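Local coordinates for P450 epoxidase (Sorangium cellulosum, PDB 1Q5D), which is a haem-containing cytochrome P450 from a myxobacterium, with the mixed helix-and-sheet fold of that superfamily, at residues T39-W44 / W50-Y55; N111-S116 / N223-M228. All blocks are in the same frame, centred on the assembly; numbering follows the deposited sequence.

Interaction 1: residues T39-W44 / W50-Y55; sequences TPIFYW and WVLTRY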
loop_
_atom_site.group_PDB
_atom_site.type_symbol
_atom_site.label_atom_id
_atom_site.label_comp_id
_atom_site.label_asym_id
_atom_site.label_seq_id
_atom_site.Cartn_x
_atom_site.Cartn_y
_atom_site.Cartn_z
ATOM N N THR A 39 -9.650 -17.589 -18.277
ATOM C CA THR A 39 -10.931 -16.980 -17.918
ATOM C C THR A 39 -10.770 -15.538 -17.414
ATOM O O THR A 39 -9.730 -15.186 -16.834
ATOM C CB THR A 39 -11.644 -17.845 -16.852
ATOM O OG1 THR A 39 -12.934 -17.297 -16.590
ATOM C CG2 THR A 39 -10.930 -17.748 -15.491
ATOM N N PRO A 40 -11.774 -14.702 -17.669
ATOM C CA PRO A 40 -11.794 -13.327 -17.154
ATOM C C PRO A 40 -12.264 -13.265 -15.702
ATOM O O PRO A 40 -12.032 -12.252 -15.035
ATOM C CB PRO A 40 -12.848 -12.657 -18.023
ATOM C CG PRO A 40 -13.840 -13.785 -18.289
ATOM C CD PRO A 40 -12.956 -14.988 -18.508
ATOM N N ILE A 41 -12.922 -14.324 -15.233
ATOM C CA ILE A 41 -13.500 -14.332 -13.888
ATOM C C ILE A 41 -13.642 -15.758 -13.351
ATOM O O ILE A 41 -13.942 -16.699 -14.094
ATOM C CB ILE A 41 -14.869 -13.606 -13.870
ATOM C CG1 ILE A 41 -15.318 -13.295 -12.432
ATOM C CG2 ILE A 41 -15.932 -14.428 -14.620
ATOM C CD1 ILE A 41 -16.546 -12.417 -12.344
ATOM N N PHE A 42 -13.409 -15.920 -12.056
ATOM C CA PHE A 42 -13.649 -17.195 -11.411
ATOM C C PHE A 42 -14.025 -16.970 -9.963
ATOM O O PHE A 42 -13.741 -15.898 -9.401
ATOM C CB PHE A 42 -12.430 -18.106 -11.536
ATOM C CG PHE A 42 -11.219 -17.637 -10.768
ATOM C CD1 PHE A 42 -11.048 -17.985 -9.427
ATOM C CD2 PHE A 42 -10.229 -16.890 -11.397
ATOM C CE1 PHE A 42 -9.927 -17.580 -8.727
ATOM C CE2 PHE A 42 -9.098 -16.481 -10.696
ATOM C CZ PHE A 42 -8.953 -16.830 -9.349
ATOM N N TYR A 43 -14.681 -17.965 -9.362
ATOM C CA TYR A 43 -15.011 -17.877 -7.949
ATOM C C TYR A 43 -13.907 -18.523 -7.117
ATOM O O TYR A 43 -13.493 -19.664 -7.369
ATOM C CB TYR A 43 -16.363 -18.529 -7.633
ATOM C CG TYR A 43 -16.902 -18.115 -6.289
ATOM C CD1 TYR A 43 -17.670 -16.972 -6.158
ATOM C CD2 TYR A 43 -16.620 -18.856 -5.140
ATOM C CE1 TYR A 43 -18.157 -16.574 -4.930
ATOM C CE2 TYR A 43 -17.104 -18.468 -3.901
ATOM C CZ TYR A 43 -17.875 -17.324 -3.806
ATOM O OH TYR A 43 -18.367 -16.910 -2.592
ATOM N N TRP A 44 -13.431 -17.780 -6.126
ATOM C CA TRP A 44 -12.346 -18.228 -5.267
ATOM C C TRP A 44 -12.966 -18.790 -3.999
ATOM O O TRP A 44 -13.452 -18.040 -3.167
ATOM C CB TRP A 44 -11.436 -17.047 -4.907
ATOM C CG TRP A 44 -10.289 -17.395 -3.991
ATOM C CD1 TRP A 44 -9.741 -18.637 -3.769
ATOM C CD2 TRP A 44 -9.541 -16.485 -3.185
ATOM N NE1 TRP A 44 -8.707 -18.548 -2.863
ATOM C CE2 TRP A 44 -8.559 -17.234 -2.496
ATOM C CE3 TRP A 44 -9.590 -15.098 -2.981
ATOM C CZ2 TRP A 44 -7.655 -16.649 -1.614
ATOM C CZ3 TRP A 44 -8.702 -14.523 -2.101
ATOM C CH2 TRP A 44 -7.730 -15.295 -1.441
ATOM N N TRP A 50 -15.638 -13.516 -6.063
ATOM C CA TRP A 50 -15.237 -13.583 -7.459
ATOM C C TRP A 50 -13.881 -12.909 -7.651
ATOM O O TRP A 50 -13.529 -12.017 -6.880
ATOM C CB TRP A 50 -16.282 -12.875 -8.304
ATOM C CG TRP A 50 -17.609 -13.561 -8.280
ATOM C CD1 TRP A 50 -18.707 -13.223 -7.527
ATOM C CD2 TRP A 50 -17.983 -14.708 -9.045
ATOM N NE1 TRP A 50 -19.741 -14.088 -7.791
ATOM C CE2 TRP A 50 -19.319 -15.015 -8.714
ATOM C CE3 TRP A 50 -17.327 -15.502 -9.997
ATOM C CZ2 TRP A 50 -20.013 -16.077 -9.302
ATOM C CZ3 TRP A 50 -18.017 -16.575 -10.565
ATOM C CH2 TRP A 50 -19.346 -16.841 -10.218
ATOM N N VAL A 51 -13.149 -13.313 -8.693
ATOM C CA VAL A 51 -11.807 -12.790 -8.981
ATOM C C VAL A 51 -11.736 -12.386 -10.451
ATOM O O VAL A 51 -11.982 -13.214 -11.345
ATOM C CB VAL A 51 -10.716 -13.838 -8.700
ATOM C CG1 VAL A 51 -9.336 -13.338 -9.126
ATOM C CG2 VAL A 51 -10.689 -14.214 -7.210
ATOM N N LEU A 52 -11.407 -11.123 -10.709
ATOM C CA LEU A 52 -11.245 -10.643 -12.084
ATOM C C LEU A 52 -9.772 -10.597 -12.469
ATOM O O LEU A 52 -8.948 -9.992 -11.758
ATOM C CB LEU A 52 -11.904 -9.273 -12.253
ATOM C CG LEU A 52 -13.431 -9.286 -12.177
ATOM C CD1 LEU A 52 -13.978 -7.897 -11.911
ATOM C CD2 LEU A 52 -14.011 -9.859 -13.469
ATOM N N THR A 53 -9.445 -11.214 -13.607
ATOM C CA THR A 53 -8.061 -11.426 -14.011
ATOM C C THR A 53 -7.508 -10.500 -15.097
ATOM O O THR A 53 -6.310 -10.489 -15.310
ATOM C CB THR A 53 -7.877 -12.855 -14.522
ATOM O OG1 THR A 53 -8.811 -13.093 -15.592
ATOM C CG2 THR A 53 -8.254 -13.884 -13.447
ATOM N N ARG A 54 -8.361 -9.771 -15.810
ATOM C CA ARG A 54 -7.883 -9.029 -16.976
ATOM C C ARG A 54 -7.953 -7.504 -16.816
ATOM O O ARG A 54 -8.861 -6.973 -16.187
ATOM C CB ARG A 54 -8.629 -9.484 -18.235
ATOM C CG ARG A 54 -8.345 -10.947 -18.585
ATOM C CD ARG A 54 -9.311 -11.568 -19.608
ATOM N NE ARG A 54 -9.063 -13.002 -19.746
ATOM C CZ ARG A 54 -9.767 -13.813 -20.528
ATOM N NH1 ARG A 54 -10.782 -13.331 -21.246
ATOM N NH2 ARG A 54 -9.460 -15.104 -20.582
ATOM N N TYR A 55 -6.971 -6.809 -17.379
ATOM C CA TYR A 55 -6.901 -5.355 -17.218
ATOM C C TYR A 55 -8.229 -4.627 -17.436
ATOM O O TYR A 55 -8.693 -3.887 -16.568
ATOM C CB TYR A 55 -5.825 -4.746 -18.121
ATOM C CG TYR A 55 -5.652 -3.268 -17.870
ATOM C CD1 TYR A 55 -4.638 -2.804 -17.032
ATOM C CD2 TYR A 55 -6.513 -2.327 -18.457
ATOM C CE1 TYR A 55 -4.471 -1.443 -16.795
ATOM C CE2 TYR A 55 -6.354 -0.958 -18.220
ATOM C CZ TYR A 55 -5.328 -0.526 -17.396
ATOM O OH TYR A 55 -5.160 0.824 -17.142
HETATM O O HOH W 1 -11.321 -10.002 -15.979
#
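Strands 41-44 and 49-52 form the antiparallel beta hairpin at the outer edge of the P450 beta sheet, where Phe-42 and Val-51 are the hydrogen-bonded pair. Phe-42 N donates to Val-51 O (3.1 Å), and Val-51 N returns a bond to Phe-42 O (2.7 Å). On the face shared by these two residues, the Phe-42 ring folds back over the neighbouring strand: its CG sits between the backbone N and the carbonyl carbon (chi1 67°), which lays one ring face on Val-51 CB, a CH-pi contact 3.7 Å from CB to the ring centroid. Thr-53 CG2 meets the same ring at its edge.

The other face carries Ile-41, Tyr-43, Trp-50 and Leu-52. Tyr-43 and Trp-50 make a T-shaped pair with planes at 87°, the tyrosine directing its CD1 edge onto the indole face. Tyr-43 CB also lies over the six-membered ring of Trp-50, a second CH-pi contact of the hairpin; the indole NE1 is hydrogen-bonded to Glu-324 OE1. Ile-41 CD1 packs alongside Leu-52 CD2 at 3.8 Å. In the five-stranded mixed sheet, strand 41-44 is outermost and 49-52 pairs on its other edge with strand 325-329.

Beyond the regular pairing, Thr-53 N donates to Pro-40 O, and Thr-53 OG1 donates to Thr-39 O in the carbonyl plane, on a lone pair (2.6 Å). A water accepts from Arg-54 N; its contact with Pro-40 O is unusually short and so less certain. The extended Arg-54 side chain runs beside Pro-40, one guanidinium face lying over the Thr-39/Pro-40 peptide with CZ 3.6 Å from Pro-40 N; its NE donates to Arg-36 O.

Interaction 2: residues N111-S116 / N223-M228; sequences NPSFTS and NDVLTM
Ser-113 meets Val-225 and Met-228 purely by van der Waals packing, and the two segments bury just 117 Å² between them. Ser-113 CB and Val-225 CG2 touch at 3.7 Å, and CG2 lies equally near the serine OG. Met-228 comes to the same hydroxyl from one helical turn further on: its chain leaves the helix with CG anti to the backbone N (chi1 -178°), then bends at both later torsions, bringing CE to 3.6 Å from Ser-113 OG.

Hydrogen bonds inside each segment shape the two surfaces. Phe-114 N donates to Asn-111 O, closing a turn that presents Ser-113 to the helix. Asp-224 is the N-cap of helix 225-234: its OD2 accepts from Thr-227 N (2.9 Å) and from Thr-227 OG1 (2.9 Å), the two donors reaching it from opposite faces of the carboxylate plane.

The same carboxylate also forms salt bridges, OD2 with Arg-216 and OD1 with Lys-163.

Phe-114 touches the haem and packs on Ile-251 of helix 241-255; the arrangement is a side-chain-capped helix start set against a loop of the P450 haem pocket.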
loop_
_atom_site.group_PDB
_atom_site.type_symbol
_atom_site.label_atom_id
_atom_site.label_comp_id
_atom_site.label_asym_id
_atom_site.label_seq_id
_atom_site.Cartn_x
_atom_site.Cartn_y
_atom_site.Cartn_z
ATOM N N ASN A 111 -7.129 15.930 0.200
ATOM C CA ASN A 111 -6.335 15.777 -1.030
ATOM C C ASN A 111 -5.268 16.872 -1.253
ATOM O O ASN A 111 -4.120 16.562 -1.605
ATOM C CB ASN A 111 -7.242 15.623 -2.271
ATOM C CG ASN A 111 -7.809 14.206 -2.420
ATOM O OD1 ASN A 111 -7.385 13.284 -1.724
ATOM N ND2 ASN A 111 -8.755 14.033 -3.339
ATOM N N PRO A 112 -5.617 18.143 -1.036
ATOM C CA PRO A 112 -4.640 19.233 -1.222
ATOM C C PRO A 112 -3.369 19.049 -0.394
ATOM O O PRO A 112 -2.277 19.448 -0.828
ATOM C CB PRO A 112 -5.420 20.476 -0.790
ATOM C CG PRO A 112 -6.859 20.114 -1.129
ATOM C CD PRO A 112 -6.954 18.656 -0.668
ATOM N N SER A 113 -3.487 18.408 0.766
ATOM C CA SER A 113 -2.334 18.169 1.622
ATOM C C SER A 113 -1.372 17.112 1.081
ATOM O O SER A 113 -0.253 16.974 1.583
ATOM C CB SER A 113 -2.796 17.745 3.015
ATOM O OG SER A 113 -3.404 18.821 3.668
ATOM N N PHE A 114 -1.806 16.351 0.083
ATOM C CA PHE A 114 -0.984 15.272 -0.455
ATOM C C PHE A 114 -0.453 15.479 -1.891
ATOM O O PHE A 114 0.111 14.558 -2.457
ATOM C CB PHE A 114 -1.753 13.948 -0.404
ATOM C CG PHE A 114 -1.754 13.293 0.954
ATOM C CD1 PHE A 114 -2.830 13.466 1.812
ATOM C CD2 PHE A 114 -0.684 12.507 1.361
ATOM C CE1 PHE A 114 -2.843 12.855 3.062
ATOM C CE2 PHE A 114 -0.682 11.891 2.604
ATOM C CZ PHE A 114 -1.767 12.061 3.454
ATOM N N THR A 115 -0.624 16.657 -2.482
ATOM C CA THR A 115 -0.047 16.901 -3.820
ATOM C C THR A 115 1.471 16.837 -3.762
ATOM O O THR A 115 2.049 16.989 -2.691
ATOM C CB THR A 115 -0.421 18.289 -4.329
ATOM O OG1 THR A 115 0.147 19.261 -3.437
ATOM C CG2 THR A 115 -1.917 18.519 -4.230
ATOM N N SER A 116 2.116 16.626 -4.910
ATOM C CA SER A 116 3.580 16.637 -5.017
ATOM C C SER A 116 4.201 17.910 -4.440
ATOM O O SER A 116 5.264 17.873 -3.811
ATOM C CB SER A 116 4.010 16.498 -6.485
ATOM O OG SER A 116 3.891 15.151 -6.915
ATOM N N ASN A 223 0.320 25.914 8.452
ATOM C CA ASN A 223 0.640 25.022 7.329
ATOM C C ASN A 223 0.818 23.597 7.823
ATOM O O ASN A 223 1.869 22.986 7.628
ATOM C CB ASN A 223 1.909 25.470 6.589
ATOM C CG ASN A 223 1.913 26.956 6.270
ATOM O OD1 ASN A 223 0.975 27.481 5.665
ATOM N ND2 ASN A 223 2.973 27.649 6.687
ATOM N N ASP A 224 -0.214 23.078 8.477
ATOM C CA ASP A 224 -0.101 21.801 9.165
ATOM C C ASP A 224 -1.330 20.964 8.876
ATOM O O ASP A 224 -2.454 21.437 9.016
ATOM C CB ASP A 224 0.057 22.047 10.669
ATOM C CG ASP A 224 0.174 20.762 11.459
ATOM O OD1 ASP A 224 1.171 20.042 11.268
ATOM O OD2 ASP A 224 -0.678 20.397 12.286
ATOM N N VAL A 225 -1.122 19.722 8.449
ATOM C CA VAL A 225 -2.229 18.887 7.991
ATOM C C VAL A 225 -3.199 18.592 9.116
ATOM O O VAL A 225 -4.420 18.794 8.983
ATOM C CB VAL A 225 -1.738 17.525 7.414
ATOM C CG1 VAL A 225 -2.928 16.616 7.112
ATOM C CG2 VAL A 225 -0.908 17.741 6.184
ATOM N N LEU A 226 -2.657 18.111 10.230
ATOM C CA LEU A 226 -3.490 17.801 11.402
ATOM C C LEU A 226 -4.248 19.020 11.918
ATOM O O LEU A 226 -5.454 18.952 12.169
ATOM C CB LEU A 226 -2.658 17.177 12.520
ATOM C CG LEU A 226 -2.286 15.701 12.365
ATOM C CD1 LEU A 226 -1.656 15.189 13.662
ATOM C CD2 LEU A 226 -3.510 14.830 11.978
ATOM N N THR A 227 -3.554 20.141 12.080
ATOM C CA THR A 227 -4.243 21.364 12.498
ATOM C C THR A 227 -5.396 21.666 11.550
ATOM O O THR A 227 -6.503 22.008 11.975
ATOM C CB THR A 227 -3.269 22.555 12.524
ATOM O OG1 THR A 227 -2.326 22.371 13.579
ATOM C CG2 THR A 227 -3.988 23.858 12.909
ATOM N N MET A 228 -5.127 21.548 10.252
ATOM C CA MET A 228 -6.155 21.798 9.242
ATOM C C MET A 228 -7.360 20.882 9.447
ATOM O O MET A 228 -8.512 21.339 9.433
ATOM C CB MET A 228 -5.576 21.628 7.827
ATOM C CG MET A 228 -6.578 21.922 6.716
ATOM S SD MET A 228 -7.593 20.475 6.320
ATOM C CE MET A 228 -6.287 19.356 5.686
#

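Overall arrangement
Interaction 1 and interaction 2 lie on opposite sides of the chain's centre, with their own centres 38 Å apart and nearest atoms about 19 Å apart. They follow one another along the chain: the hairpin of 39-44 with 50-55 is complete before the loop 111-116 begins, and that loop then waits 106 largely helical residues for its partner at 223-228. Interaction 1 joins strands 41-44 and 49-52 of the mixed sheet; interaction 2 sets the loop after helix 100-110 against helix 225-234. Interaction 2 includes a residue that touches the haem, Phe-114, whereas in interaction 1 the side chain of Leu-52 stays about 12 Å from it.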